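Local coordinates for D-alanyl-D-alanine carboxypeptidase (Penicillin binding protein) family protein (Francisella tularensis subsp. tularensis, PDB 6OSU), which probably removes the terminal D-alanine from peptidoglycan precursor peptides, as a serine-type D-Ala-D-Ala carboxypeptidase of the S11 family, at residues Tyr72-Ala75 against Ser76-Ala80; Ile380-Asn383 against Pro384-Ala388; Ala109-Ser112 against Val113-Val117. All blocks are in the same frame, centred on the assembly; numbering follows the deposited sequence.

Interaction 1: residues Tyr72-Ala75 against Ser76-Ala80; sequences YIVA and SEIKA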
loop_
_atom_site.group_PDB
_atom_site.type_symbol
_atom_site.label_atom_id
_atom_site.label_comp_id
_atom_site.label_asym_id
_atom_site.label_seq_id
_atom_site.Cartn_x
_atom_site.Cartn_y
_atom_site.Cartn_z
ATOM N N TYR A 72 -4.059 2.248 11.513
ATOM C CA TYR A 72 -5.101 2.808 10.654
ATOM C C TYR A 72 -6.172 3.511 11.483
ATOM O O TYR A 72 -6.585 4.633 11.169
ATOM C CB TYR A 72 -5.717 1.693 9.806
ATOM C CG TYR A 72 -6.742 2.141 8.788
ATOM C CD1 TYR A 72 -6.382 2.350 7.462
ATOM C CD2 TYR A 72 -8.073 2.337 9.146
ATOM C CE1 TYR A 72 -7.313 2.751 6.524
ATOM C CE2 TYR A 72 -9.012 2.738 8.216
ATOM C CZ TYR A 72 -8.628 2.943 6.907
ATOM O OH TYR A 72 -9.559 3.344 5.981
ATOM N N ILE A 73 -6.639 2.858 12.546
ATOM C CA ILE A 73 -7.685 3.444 13.375
ATOM C C ILE A 73 -7.164 4.669 14.124
ATOM O O ILE A 73 -7.896 5.647 14.324
ATOM C CB ILE A 73 -8.243 2.373 14.327
ATOM C CG1 ILE A 73 -9.058 1.350 13.533
ATOM C CG2 ILE A 73 -9.062 3.006 15.432
ATOM C CD1 ILE A 73 -9.461 0.133 14.324
ATOM N N VAL A 74 -5.895 4.643 14.535
ATOM C CA VAL A 74 -5.303 5.792 15.218
ATOM C C VAL A 74 -5.299 7.011 14.305
ATOM O O VAL A 74 -5.654 8.121 14.719
ATOM C CB VAL A 74 -3.881 5.456 15.711
ATOM C CG1 VAL A 74 -3.200 6.711 16.270
ATOM C CG2 VAL A 74 -3.923 4.351 16.759
ATOM N N ALA A 75 -4.895 6.823 13.044
ATOM C CA ALA A 75 -4.892 7.935 12.097
ATOM C C ALA A 75 -6.299 8.475 11.881
ATOM O O ALA A 75 -6.497 9.692 11.786
ATOM C CB ALA A 75 -4.281 7.496 10.766
ATOM N N SER A 76 -7.289 7.580 11.809
ATOM C CA SER A 76 -8.670 7.995 11.584
ATOM C C SER A 76 -9.187 8.862 12.725
ATOM O O SER A 76 -9.878 9.860 12.491
ATOM C CB SER A 76 -9.556 6.763 11.397
ATOM O OG SER A 76 -10.913 7.075 11.663
ATOM N N GLU A 77 -8.863 8.501 13.968
ATOM C CA GLU A 77 -9.311 9.306 15.099
ATOM C C GLU A 77 -8.622 10.665 15.130
ATOM O O GLU A 77 -9.227 11.656 15.554
ATOM C CB GLU A 77 -9.082 8.548 16.406
ATOM C CG GLU A 77 -10.008 7.356 16.570
ATOM C CD GLU A 77 -11.470 7.745 16.460
ATOM O OE1 GLU A 77 -11.943 8.544 17.299
ATOM O OE2 GLU A 77 -12.149 7.262 15.528
ATOM N N ILE A 78 -7.364 10.734 14.689
ATOM C CA ILE A 78 -6.688 12.024 14.588
ATOM C C ILE A 78 -7.356 12.885 13.525
ATOM O O ILE A 78 -7.688 14.051 13.766
ATOM C CB ILE A 78 -5.189 11.833 14.297
ATOM C CG1 ILE A 78 -4.504 11.092 15.447
ATOM C CG2 ILE A 78 -4.521 13.177 14.053
ATOM C CD1 ILE A 78 -3.073 10.720 15.153
ATOM N N LYS A 79 -7.576 12.317 12.336
ATOM C CA LYS A 79 -8.241 13.056 11.269
ATOM C C LYS A 79 -9.631 13.519 11.687
ATOM O O LYS A 79 -10.082 14.590 11.264
ATOM C CB LYS A 79 -8.323 12.193 10.006
ATOM C CG LYS A 79 -9.194 12.781 8.908
ATOM C CD LYS A 79 -9.088 12.002 7.606
ATOM C CE LYS A 79 -8.264 12.760 6.575
ATOM N NZ LYS A 79 -8.363 12.156 5.216
ATOM N N ALA A 80 -10.315 12.745 12.528
ATOM C CA ALA A 80 -11.666 13.079 12.959
ATOM C C ALA A 80 -11.705 14.038 14.143
ATOM O O ALA A 80 -12.799 14.428 14.561
ATOM C CB ALA A 80 -12.434 11.803 13.312
#

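Interaction 2: residues Ile380-Asn383 against Pro384-Ala388; sequences IEFN and PNLNA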
loop_
_atom_site.group_PDB
_atom_site.type_symbol
_atom_site.label_atom_id
_atom_site.label_comp_id
_atom_site.label_asym_id
_atom_site.label_seq_id
_atom_site.Cartn_x
_atom_site.Cartn_y
_atom_site.Cartn_z
ATOM N N ILE A 380 -15.991 -0.715 -30.197
ATOM C CA ILE A 380 -17.346 -0.851 -29.677
ATOM C C ILE A 380 -17.852 -2.237 -30.047
ATOM O O ILE A 380 -17.992 -2.555 -31.234
ATOM C CB ILE A 380 -18.282 0.239 -30.220
ATOM C CG1 ILE A 380 -17.761 1.624 -29.848
ATOM C CG2 ILE A 380 -19.685 0.047 -29.668
ATOM C CD1 ILE A 380 -17.671 1.859 -28.350
ATOM N N GLU A 381 -18.105 -3.067 -29.039
ATOM C CA GLU A 381 -18.733 -4.367 -29.235
ATOM C C GLU A 381 -20.221 -4.217 -28.949
ATOM O O GLU A 381 -20.628 -4.092 -27.788
ATOM C CB GLU A 381 -18.116 -5.441 -28.342
ATOM C CG GLU A 381 -18.929 -6.733 -28.343
ATOM C CD GLU A 381 -18.229 -7.893 -27.668
ATOM O OE1 GLU A 381 -17.457 -7.662 -26.713
ATOM O OE2 GLU A 381 -18.456 -9.044 -28.100
ATOM N N PHE A 382 -21.029 -4.227 -30.003
ATOM C CA PHE A 382 -22.462 -4.086 -29.824
ATOM C C PHE A 382 -23.086 -5.410 -29.404
ATOM O O PHE A 382 -22.536 -6.491 -29.631
ATOM C CB PHE A 382 -23.128 -3.591 -31.110
ATOM C CG PHE A 382 -22.788 -2.176 -31.464
ATOM C CD1 PHE A 382 -23.518 -1.123 -30.936
ATOM C CD2 PHE A 382 -21.738 -1.896 -32.323
ATOM C CE1 PHE A 382 -23.210 0.184 -31.256
ATOM C CE2 PHE A 382 -21.424 -0.590 -32.651
ATOM C CZ PHE A 382 -22.163 0.451 -32.115
ATOM N N ASN A 383 -24.242 -5.307 -28.767
ATOM C CA ASN A 383 -25.090 -6.465 -28.557
ATOM C C ASN A 383 -25.459 -7.028 -29.923
ATOM O O ASN A 383 -26.017 -6.292 -30.753
ATOM C CB ASN A 383 -26.338 -6.069 -27.768
ATOM C CG ASN A 383 -27.163 -7.263 -27.327
ATOM O OD1 ASN A 383 -27.587 -8.080 -28.146
ATOM N ND2 ASN A 383 -27.396 -7.371 -26.024
ATOM N N PRO A 384 -25.150 -8.294 -30.216
ATOM C CA PRO A 384 -25.422 -8.819 -31.567
ATOM C C PRO A 384 -26.891 -8.813 -31.939
ATOM O O PRO A 384 -27.210 -8.868 -33.133
ATOM C CB PRO A 384 -24.866 -10.248 -31.511
ATOM C CG PRO A 384 -24.842 -10.593 -30.060
ATOM C CD PRO A 384 -24.558 -9.312 -29.332
ATOM N N ASN A 385 -27.796 -8.748 -30.960
ATOM C CA ASN A 385 -29.232 -8.708 -31.210
ATOM C C ASN A 385 -29.792 -7.294 -31.114
ATOM O O ASN A 385 -30.955 -7.107 -30.742
ATOM C CB ASN A 385 -29.958 -9.635 -30.239
ATOM C CG ASN A 385 -29.316 -11.002 -30.153
ATOM O OD1 ASN A 385 -28.781 -11.383 -29.112
ATOM N ND2 ASN A 385 -29.355 -11.746 -31.252
ATOM N N LEU A 386 -28.982 -6.292 -31.441
ATOM C CA LEU A 386 -29.402 -4.899 -31.373
ATOM C C LEU A 386 -30.086 -4.512 -32.678
ATOM O O LEU A 386 -29.480 -4.599 -33.752
ATOM C CB LEU A 386 -28.206 -3.989 -31.105
ATOM C CG LEU A 386 -28.533 -2.513 -30.892
ATOM C CD1 LEU A 386 -29.391 -2.341 -29.648
ATOM C CD2 LEU A 386 -27.265 -1.681 -30.797
ATOM N N ASN A 387 -31.341 -4.082 -32.583
ATOM C CA ASN A 387 -32.072 -3.580 -33.734
ATOM C C ASN A 387 -32.835 -2.329 -33.325
ATOM O O ASN A 387 -33.092 -2.090 -32.142
ATOM C CB ASN A 387 -33.030 -4.635 -34.310
ATOM C CG ASN A 387 -33.629 -5.529 -33.240
ATOM O OD1 ASN A 387 -34.435 -5.084 -32.423
ATOM N ND2 ASN A 387 -33.243 -6.801 -33.245
ATOM N N ALA A 388 -33.181 -1.521 -34.322
ATOM C CA ALA A 388 -33.955 -0.321 -34.064
ATOM C C ALA A 388 -35.388 -0.693 -33.688
ATOM O O ALA A 388 -35.926 -1.692 -34.174
ATOM C CB ALA A 388 -33.951 0.585 -35.292
#

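Interaction 3: residues Ala109-Ser112 against Val113-Val117; sequences AKVS and VRNLV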
loop_
_atom_site.group_PDB
_atom_site.type_symbol
_atom_site.label_atom_id
_atom_site.label_comp_id
_atom_site.label_asym_id
_atom_site.label_seq_id
_atom_site.Cartn_x
_atom_site.Cartn_y
_atom_site.Cartn_z
ATOM N N ALA A 109 3.772 6.546 33.047
ATOM C CA ALA A 109 4.237 7.676 32.262
ATOM C C ALA A 109 3.192 8.088 31.230
ATOM O O ALA A 109 2.306 7.316 30.857
ATOM C CB ALA A 109 5.553 7.336 31.562
ATOM N N LYS A 110 3.301 9.332 30.779
ATOM C CA LYS A 110 2.529 9.832 29.652
ATOM C C LYS A 110 3.435 9.904 28.430
ATOM O O LYS A 110 4.585 10.343 28.524
ATOM C CB LYS A 110 1.942 11.214 29.950
ATOM C CG LYS A 110 0.995 11.279 31.146
ATOM C CD LYS A 110 -0.377 10.704 30.821
ATOM C CE LYS A 110 -1.457 11.282 31.734
ATOM N NZ LYS A 110 -1.766 12.706 31.413
ATOM N N VAL A 111 2.920 9.455 27.288
ATOM C CA VAL A 111 3.659 9.468 26.031
ATOM C C VAL A 111 2.737 9.999 24.942
ATOM O O VAL A 111 1.549 9.659 24.905
ATOM C CB VAL A 111 4.196 8.064 25.666
ATOM C CG1 VAL A 111 4.916 8.092 24.332
ATOM C CG2 VAL A 111 5.129 7.543 26.754
ATOM N N SER A 112 3.279 10.839 24.064
ATOM C CA SER A 112 2.468 11.425 23.009
ATOM C C SER A 112 2.053 10.367 21.987
ATOM O O SER A 112 2.672 9.305 21.858
ATOM C CB SER A 112 3.224 12.559 22.313
ATOM O OG SER A 112 4.247 12.055 21.475
ATOM N N VAL A 113 0.971 10.668 21.261
ATOM C CA VAL A 113 0.534 9.799 20.170
ATOM C C VAL A 113 1.647 9.645 19.148
ATOM O O VAL A 113 1.937 8.538 18.680
ATOM C CB VAL A 113 -0.744 10.351 19.510
ATOM C CG1 VAL A 113 -1.143 9.490 18.324
ATOM C CG2 VAL A 113 -1.876 10.441 20.502
ATOM N N ARG A 114 2.285 10.763 18.786
ATOM C CA ARG A 114 3.343 10.717 17.784
ATOM C C ARG A 114 4.432 9.725 18.179
ATOM O O ARG A 114 4.880 8.924 17.349
ATOM C CB ARG A 114 3.927 12.116 17.567
ATOM C CG ARG A 114 4.563 12.300 16.193
ATOM C CD ARG A 114 5.008 13.738 15.922
ATOM N NE ARG A 114 4.002 14.536 15.214
ATOM C CZ ARG A 114 3.703 14.405 13.921
ATOM N NH1 ARG A 114 4.317 13.489 13.178
ATOM N NH2 ARG A 114 2.781 15.186 13.367
ATOM N N ASN A 115 4.844 9.737 19.450
ATOM C CA ASN A 115 5.859 8.789 19.902
ATOM C C ASN A 115 5.330 7.357 19.898
ATOM O O ASN A 115 6.028 6.435 19.456
ATOM C CB ASN A 115 6.361 9.169 21.292
ATOM C CG ASN A 115 7.266 10.384 21.269
ATOM O OD1 ASN A 115 7.944 10.649 20.278
ATOM N ND2 ASN A 115 7.288 11.127 22.372
ATOM N N LEU A 116 4.103 7.148 20.390
ATOM C CA LEU A 116 3.541 5.800 20.440
ATOM C C LEU A 116 3.328 5.234 19.042
ATOM O O LEU A 116 3.590 4.050 18.801
ATOM C CB LEU A 116 2.224 5.799 21.216
ATOM C CG LEU A 116 2.298 5.979 22.731
ATOM C CD1 LEU A 116 0.901 5.997 23.328
ATOM C CD2 LEU A 116 3.136 4.878 23.359
ATOM N N VAL A 117 2.845 6.059 18.110
ATOM C CA VAL A 117 2.643 5.587 16.745
ATOM C C VAL A 117 3.980 5.269 16.090
ATOM O O VAL A 117 4.106 4.287 15.348
ATOM C CB VAL A 117 1.840 6.620 15.933
ATOM C CG1 VAL A 117 1.804 6.240 14.463
ATOM C CG2 VAL A 117 0.431 6.732 16.480
#

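Interaction 1: residues Tyr72-Ala75 against Ser76-Ala80
Val74 and Ile78 meet one helical turn apart, CG1 of Val74 lying 4.2 Å from CD1 of Ile78, a loose apolar touch between two side chains set at a slant. The branch of Ile78 that makes it also runs over the backbone of the preceding turn, for its CG1 sits 3.3 Å from Val74 O. With CG1 anti to its own carbonyl carbon (chi1 -63°), Ile78 carries its longer arm back toward Val74 instead of onward along the helix. Under these side chains runs a ladder of i to i+4 hydrogen bonds. Ser76 N gives to Tyr72 O, Glu77 N to Ile73 O at 3.0 Å, Ile78 N to Val74 O at 3.1 Å, and Lys79 N to Ala75 O at 2.9 Å; the last is the straightest of the four, with an N-H...O angle of 172°. This is the closing part of helix 66-79 of the penicillin-binding-protein fold, whose first turn holds Lys67, the predicted proton acceptor, with Ser64, the predicted acylated serine of the SxxK motif, just ahead of it. Glu77 folds its CG back to 3.5 Å from Ile73 O, while its OE1 is hydrogen-bonded to Asn82 ND2 just past the helix. Further out, Val113 and Val117 of helix 113-123 pack on Val74, and Phe143 and Leu146 of helix 140-154 on Ile73. Tyr72 directs its hydroxyl to Ser185 and meets the ring of Phe190 edge-to-face, and Lys79 hands its ammonium group to the backbone oxygen of Asn189.

Interaction 2: residues Ile380-Asn383 against Pro384-Ala388
Asn383 reaches over the start of the turn that follows it and takes hold of Asn385 with its side-chain oxygen. From CB, which lies 3.5 Å from Pro384 N, the chain runs with CG anti to the backbone N (chi1 -171°), bringing the amide carbon alongside the proline, 3.9 Å from Pro384 CD. The side chains of Asn383 and Pro384 lie roughly at right angles. At the tip, OD1 accepts from Asn385 N at 2.9 Å, the donor lying in the plane of the amide and the N-H...O angle being 152°. The same oxygen is 3.5 Å from Asn385 CB, and so borders that residue's side chain as well as its backbone. A bond from an asparagine side-chain oxygen to the backbone N two residues later is the defining feature of an Asx turn, and here it overlies a type I beta turn from Asn383 to Leu386. The beta turn has its own closing bond, from Leu386 N to Asn383 O, which is weak. Together the two turns bring the chain off strand 376-382, an outermost strand of the antiparallel sheet in the penicillin-binding protein 5 C-terminal domain. Leu386 CD2 approaches Phe382 CD1 obliquely at 3.8 Å, and Ile380 CG2 lies over one face of the phenylalanine ring, toward its rim. Phe382 also rests on Ile342 and Leu356, from strands 340-343 and 355-359 at the other end of the sheet's strand order, Leu386 touches Val396, and backbone bonding between Asn383 and Val396 keeps the strand end beside strand 395-403.

Interaction 3: residues Ala109-Ser112 against Val113-Val117
Strand 110-112 passes directly into helix 113-117, and the two short axes stand at 81° to each other, with Ser112 at the corner. Ser112 holds the N-cap position: its OG accepts from Asn115 N at 3.1 Å with an N-H...O angle of 162°. The hydroxyl stands between the backbone N and the carbonyl carbon (chi1 74°), which turns it over the first turn of the helix to meet that amide. The backbone carbonyl of Ser112 works beside it, its O accepting from Leu116 N at 3.0 Å and so opening the helix's i to i+4 series. Inside the corner, Val111 presses one methyl into the helix: CG1 lies 3.5 Å from Asn115 CB and 3.7 Å from Leu116 CG. Val111 meets Asn115 at about a right angle but runs at a slant to Leu116, whose CD2 also comes to 3.8 Å from Val111 CG1. The amide of Asn115 turns to other partners, OD1 to Ser211 and ND2, weakly, to Asp210, while Arg114 makes a cation-pi contact with Trp85. Strand 88-90 pairs with 110-112, and its Ile89 touches both Val113 and Leu116. Helix 113-123 leads on to Ser124, a predicted active-site residue of the penicillin-binding-protein fold. Chemically, the serine serves two successive amides, its hydroxyl oxygen standing in at Asn115 N for a carbonyl of a preceding turn, and its own carbonyl making the first regular bond, to Leu116 N; the hydroxyl oxygen, lying at the positive end of the helix dipole, would be expected to be favourably placed there.

How the interactions relate
Followed from the N terminus, the chain meets interaction 1, then interaction 3, and much later interaction 2. All three are in series: each joins segments that abut, so none nests within or crosses another, and none closes a loop longer than a turn. Interaction 1 lies at the end of the helix that begins at the predicted SxxK motif; interaction 3 turns the chain from a short strand into the helix that leads to Ser124. These two touch, Val74 CG1 lying 3.6 Å from Val117 CG2, and so tie neighbouring helices of the catalytic domain together. Interaction 2 belongs to the C-terminal domain, with its nearest atoms about 35 Å from those of interaction 1.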